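Local coordinates for protein putative O-acetylhomoserine (Thiol)-lyase (Campylobacter jejuni, PDB 4OC9) that probably makes homocysteine from O-acetylhomoserine and sulfide, as a pyridoxal-phosphate-dependent enzyme of the trans-sulfuration family, at residues L364-L369 with K373-H378; N305-H310 with A416-A421. All blocks are in the same frame, centred on the assembly; numbering follows the deposited sequence. Where two conformers were deposited one is given.

Interaction 1 (L364-L369 with K373-H378); sequences LLAANL and KSLIIH
L375 lies against L364 and reaches N368, in the loop that follows strand 364-365. Its CB lies 3.7 Å from the carbonyl O of L364. From CG, which stands anti to the carbonyl carbon (chi1 -50°), the two methyls part: CD2 packs on CB of L364 at 3.9 Å and more loosely on the methyl of A366, while CD1 comes to 3.3 Å from O of N368 and also meets CB of that asparagine. A branched leucine suits this place because each methyl fills a different part of the bend, and the small A366 leaves room for it. I23 of the third subunit packs against L364, A366 and L375.

The backbones behind this packing are two short parallel strands of the C-terminal part of this PLP enzyme: 364-365 is the outermost strand, within this chain, of a five-stranded mixed sheet, and 375-377 lies next to it. N of L364 donates to O of S374 at 2.9 Å; N of I376 then donates to O of L364, also at 2.9 Å, and N of A366 to O of I376 at 3.1 Å. Beta-branched I376 and I377 suit the extended backbone. CD1 of I377 lies 3.4 Å from O of A366 and 3.7 Å from CB of A367, where the chain leaves the strand.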
loop_
_atom_site.group_PDB
_atom_site.type_symbol
_atom_site.label_atom_id
_atom_site.label_comp_id
_atom_site.label_asym_id
_atom_site.label_seq_id
_atom_site.Cartn_x
_atom_site.Cartn_y
_atom_site.Cartn_z
ATOM N N LEU D 364 7.164 9.310 23.483
ATOM C CA LEU D 364 7.855 9.952 22.400
ATOM C C LEU D 364 7.382 11.378 22.218
ATOM O O LEU D 364 6.186 11.643 22.081
ATOM C CB LEU D 364 7.605 9.173 21.107
ATOM C CG LEU D 364 7.989 7.705 21.135
ATOM C CD1 LEU D 364 7.626 7.022 19.849
ATOM C CD2 LEU D 364 9.469 7.536 21.406
ATOM N N LEU D 365 8.336 12.306 22.212
ATOM C CA LEU D 365 8.039 13.707 22.031
ATOM C C LEU D 365 7.568 13.846 20.588
ATOM O O LEU D 365 8.361 13.758 19.655
ATOM C CB LEU D 365 9.275 14.564 22.258
ATOM C CG LEU D 365 9.057 16.061 22.043
ATOM C CD1 LEU D 365 7.960 16.574 22.963
ATOM C CD2 LEU D 365 10.347 16.802 22.313
ATOM N N ALA D 366 6.270 14.080 20.434
ATOM C CA ALA D 366 5.653 14.211 19.149
ATOM C C ALA D 366 4.273 14.856 19.244
ATOM O O ALA D 366 3.704 15.012 20.328
ATOM C CB ALA D 366 5.515 12.846 18.558
ATOM N N ALA D 367 3.733 15.206 18.088
ATOM C CA ALA D 367 2.453 15.852 18.033
ATOM C C ALA D 367 1.423 15.011 17.338
ATOM O O ALA D 367 1.149 15.187 16.152
ATOM C CB ALA D 367 2.564 17.214 17.327
ATOM N N ASN D 368 0.806 14.153 18.116
ATOM C CA ASN D 368 -0.242 13.274 17.645
ATOM C C ASN D 368 -0.872 12.619 18.875
ATOM O O ASN D 368 -0.441 12.882 19.992
ATOM C CB ASN D 368 0.341 12.169 16.819
ATOM C CG ASN D 368 -0.728 11.240 16.286
ATOM O OD1 ASN D 368 -1.856 11.679 16.050
ATOM N ND2 ASN D 368 -0.375 10.008 16.034
ATOM N N LEU D 369 -1.938 11.860 18.714
ATOM C CA LEU D 369 -2.516 11.202 19.887
ATOM C C LEU D 369 -3.260 9.956 19.410
ATOM O O LEU D 369 -3.728 9.895 18.263
ATOM C CB LEU D 369 -3.403 12.139 20.705
ATOM C CG LEU D 369 -4.775 12.483 20.201
ATOM C CD1 LEU D 369 -5.745 11.392 20.656
ATOM C CD2 LEU D 369 -5.245 13.738 20.882
ATOM N N LYS D 373 1.997 3.776 20.478
ATOM C CA LYS D 373 3.186 4.176 21.226
ATOM C C LYS D 373 2.804 5.410 21.995
ATOM O O LYS D 373 2.140 6.299 21.463
ATOM C CB LYS D 373 4.416 4.488 20.382
ATOM C CG LYS D 373 5.144 3.314 19.744
ATOM C CD LYS D 373 4.388 2.625 18.633
ATOM C CE LYS D 373 4.308 3.489 17.385
ATOM N NZ LYS D 373 3.497 2.811 16.331
ATOM N N SER D 374 3.215 5.466 23.256
ATOM C CA SER D 374 2.902 6.608 24.097
ATOM C C SER D 374 3.584 7.872 23.595
ATOM O O SER D 374 4.730 7.818 23.196
ATOM C CB SER D 374 3.245 6.352 25.560
ATOM O OG SER D 374 2.442 5.303 26.052
ATOM N N LEU D 375 2.875 8.985 23.665
ATOM C CA LEU D 375 3.403 10.258 23.202
ATOM C C LEU D 375 3.295 11.388 24.225
ATOM O O LEU D 375 2.446 11.381 25.135
ATOM C CB LEU D 375 2.617 10.717 21.980
ATOM C CG LEU D 375 2.435 9.692 20.866
ATOM C CD1 LEU D 375 1.595 10.287 19.762
ATOM C CD2 LEU D 375 3.760 9.191 20.325
ATOM N N ILE D 376 4.163 12.379 24.057
ATOM C CA ILE D 376 4.196 13.523 24.969
ATOM C C ILE D 376 4.436 14.816 24.244
ATOM O O ILE D 376 5.110 14.834 23.238
ATOM C CB ILE D 376 5.274 13.309 26.057
ATOM C CG1 ILE D 376 5.299 14.489 27.040
ATOM C CG2 ILE D 376 6.650 13.116 25.450
ATOM C CD1 ILE D 376 6.145 14.276 28.289
ATOM N N ILE D 377 3.868 15.883 24.770
ATOM C CA ILE D 377 4.010 17.215 24.223
ATOM C C ILE D 377 3.663 18.321 25.227
ATOM O O ILE D 377 2.983 18.079 26.205
ATOM C CB ILE D 377 3.093 17.409 23.033
ATOM C CG1 ILE D 377 3.750 18.534 22.170
ATOM C CG2 ILE D 377 1.622 17.546 23.555
ATOM C CD1 ILE D 377 3.474 18.334 20.718
ATOM N N HIS D 378 4.183 19.524 24.972
ATOM C CA HIS D 378 3.956 20.742 25.786
ATOM C C HIS D 378 3.104 21.709 24.941
ATOM O O HIS D 378 3.658 22.509 24.187
ATOM C CB HIS D 378 5.286 21.415 26.083
ATOM C CG HIS D 378 5.158 22.650 26.912
ATOM N ND1 HIS D 378 4.792 23.869 26.384
ATOM C CD2 HIS D 378 5.394 22.860 28.232
ATOM C CE1 HIS D 378 4.788 24.775 27.346
ATOM N NE2 HIS D 378 5.142 24.188 28.480
#

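Interaction 2 (N305-H310 with A416-A421); sequences NFLNSH and ADLKQA
F306 and L307, near the C-terminal end of the long helix 276-309, pack on L418 and K419 of helix 411-422, the last helix of the chain. The two form a near-parallel helix pair packed on the C-terminal alpha/beta sheet of a fold-type I PLP enzyme: over these short segments their axes come within 11.2 Å and are inclined by 23°, a wide spacing that long side chains have to bridge.

The contacts across are apolar. F306 holds its ring out toward the other helix, CG being anti to the backbone N (chi1 161°), and its far corner CZ lies 3.8 Å from CB of K419, with the ring set obliquely to that carbon. CE2 of the same ring is 4.3 Å from CB of L418. An aromatic ring suits this partly exposed position because it is long enough to span the gap. Deeper in, L307 and L418 meet methyl to methyl, CD2 to CD1, also at 4.3 Å; leucine fits here since L307 additionally packs on L343 and F345 of strand 342-346, and L418 on F363.

Polar groups work at the margin and within helix 411-422. Lysine suits this exposed position, giving its aliphatic stem to the phenyl ring while NZ is carried on to a salt bridge with E423, whose carboxylate also bonds to NE2 of H310. On the side of helix 411-422 turned from F306, D417 accepts bonds from the backbone N atoms of Q361, L362 and F363. NE2 of Q420 reaches OD1 of D417 at 3.1 Å, approaching from above the carboxylate plane.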
loop_
_atom_site.group_PDB
_atom_site.type_symbol
_atom_site.label_atom_id
_atom_site.label_comp_id
_atom_site.label_asym_id
_atom_site.label_seq_id
_atom_site.Cartn_x
_atom_site.Cartn_y
_atom_site.Cartn_z
ATOM N N ASN D 305 -3.395 7.946 38.220
ATOM C CA ASN D 305 -3.306 7.728 39.670
ATOM C C ASN D 305 -1.884 7.958 40.197
ATOM O O ASN D 305 -1.685 8.498 41.280
ATOM C CB ASN D 305 -3.807 6.326 40.060
ATOM C CG ASN D 305 -5.292 6.160 39.833
ATOM O OD1 ASN D 305 -6.036 7.143 39.793
ATOM N ND2 ASN D 305 -5.742 4.923 39.733
ATOM N N PHE D 306 -0.899 7.496 39.429
ATOM C CA PHE D 306 0.512 7.660 39.780
ATOM C C PHE D 306 0.883 9.126 39.792
ATOM O O PHE D 306 1.507 9.593 40.728
ATOM C CB PHE D 306 1.407 6.905 38.795
ATOM C CG PHE D 306 2.837 7.371 38.810
ATOM C CD1 PHE D 306 3.723 6.955 39.775
ATOM C CD2 PHE D 306 3.274 8.218 37.849
ATOM C CE1 PHE D 306 5.025 7.404 39.772
ATOM C CE2 PHE D 306 4.577 8.667 37.828
ATOM C CZ PHE D 306 5.446 8.279 38.806
ATOM N N LEU D 307 0.545 9.839 38.730
ATOM C CA LEU D 307 0.855 11.242 38.675
ATOM C C LEU D 307 0.155 12.006 39.814
ATOM O O LEU D 307 0.731 12.909 40.426
ATOM C CB LEU D 307 0.402 11.847 37.334
ATOM C CG LEU D 307 1.135 11.384 36.064
ATOM C CD1 LEU D 307 0.460 11.855 34.802
ATOM C CD2 LEU D 307 2.587 11.836 36.105
ATOM N N ASN D 308 -1.095 11.641 40.065
ATOM C CA ASN D 308 -1.888 12.302 41.063
ATOM C C ASN D 308 -1.348 12.212 42.488
ATOM O O ASN D 308 -1.706 13.005 43.332
ATOM C CB ASN D 308 -3.283 11.689 41.081
ATOM C CG ASN D 308 -4.247 12.475 41.961
ATOM O OD1 ASN D 308 -4.452 13.678 41.776
ATOM N ND2 ASN D 308 -4.930 11.767 42.832
ATOM N N SER D 309 -0.508 11.213 42.751
ATOM C CA SER D 309 0.070 11.023 44.075
ATOM C C SER D 309 1.518 11.426 44.175
ATOM O O SER D 309 2.085 11.392 45.258
ATOM C CB SER D 309 0.033 9.538 44.434
ATOM O OG SER D 309 -1.285 9.042 44.418
ATOM N N HIS D 310 2.137 11.775 43.058
ATOM C CA HIS D 310 3.541 12.137 43.083
ATOM C C HIS D 310 3.714 13.597 43.546
ATOM O O HIS D 310 3.042 14.479 43.037
ATOM C CB HIS D 310 4.143 11.927 41.721
ATOM C CG HIS D 310 5.632 11.862 41.737
ATOM N ND1 HIS D 310 6.430 12.979 41.675
ATOM C CD2 HIS D 310 6.468 10.804 41.787
ATOM C CE1 HIS D 310 7.697 12.614 41.703
ATOM N NE2 HIS D 310 7.746 11.297 41.772
ATOM N N ALA D 416 7.438 3.955 35.149
ATOM C CA ALA D 416 8.863 4.085 35.415
ATOM C C ALA D 416 9.527 5.151 34.522
ATOM O O ALA D 416 10.413 5.877 34.972
ATOM C CB ALA D 416 9.574 2.750 35.224
ATOM N N ASP D 417 9.134 5.217 33.257
ATOM C CA ASP D 417 9.721 6.191 32.335
ATOM C C ASP D 417 9.319 7.601 32.811
ATOM O O ASP D 417 10.139 8.518 32.823
ATOM C CB ASP D 417 9.236 5.926 30.902
ATOM C CG ASP D 417 9.868 6.856 29.886
ATOM O OD1 ASP D 417 11.092 7.117 29.957
ATOM O OD2 ASP D 417 9.148 7.330 28.974
ATOM N N LEU D 418 8.053 7.791 33.159
ATOM C CA LEU D 418 7.591 9.115 33.644
ATOM C C LEU D 418 8.206 9.459 34.964
ATOM O O LEU D 418 8.552 10.597 35.223
ATOM C CB LEU D 418 6.112 9.153 33.832
ATOM C CG LEU D 418 5.250 9.175 32.621
ATOM C CD1 LEU D 418 3.810 9.043 33.039
ATOM C CD2 LEU D 418 5.473 10.483 31.875
ATOM N N LYS D 419 8.393 8.445 35.789
ATOM C CA LYS D 419 8.971 8.682 37.074
ATOM C C LYS D 419 10.367 9.274 36.938
ATOM O O LYS D 419 10.685 10.278 37.575
ATOM C CB LYS D 419 9.058 7.383 37.880
ATOM C CG LYS D 419 9.501 7.566 39.324
ATOM C CD LYS D 419 9.561 6.235 40.055
ATOM C CE LYS D 419 9.658 6.390 41.562
ATOM N NZ LYS D 419 10.846 7.106 42.065
ATOM N N GLN D 420 11.214 8.624 36.165
ATOM C CA GLN D 420 12.596 9.112 36.029
ATOM C C GLN D 420 12.636 10.492 35.386
ATOM O O GLN D 420 13.473 11.315 35.747
ATOM C CB GLN D 420 13.529 8.053 35.373
ATOM C CG GLN D 420 13.236 7.673 33.921
ATOM C CD GLN D 420 13.662 8.729 32.907
ATOM O OE1 GLN D 420 14.681 9.398 33.082
ATOM N NE2 GLN D 420 12.941 8.812 31.802
ATOM N N ALA D 421 11.720 10.763 34.467
ATOM C CA ALA D 421 11.708 12.069 33.796
ATOM C C ALA D 421 11.285 13.166 34.764
ATOM O O ALA D 421 11.919 14.224 34.858
ATOM C CB ALA D 421 10.810 12.028 32.598
#

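Overall arrangement
Interaction 1 is nested along the chain within the loop closed by interaction 2: helix 276-309 comes first, then both strands of interaction 1, and finally helix 411-422. Their centres are 16 Å apart, with nearest atoms about 5 Å apart and not touching. The five-stranded sheet connects them, since strands 364-365 and 375-377 are its edge strand within this chain and the neighbour of that strand, whereas interaction 2 meets the sheet at strand 342-346. F363, just before interaction 1, is a second bridge, to helix 411-422. Interaction 1 also meets two other subunits, but interaction 2 touches none, so the first lies at the assembly interface and the second joins helices within one subunit.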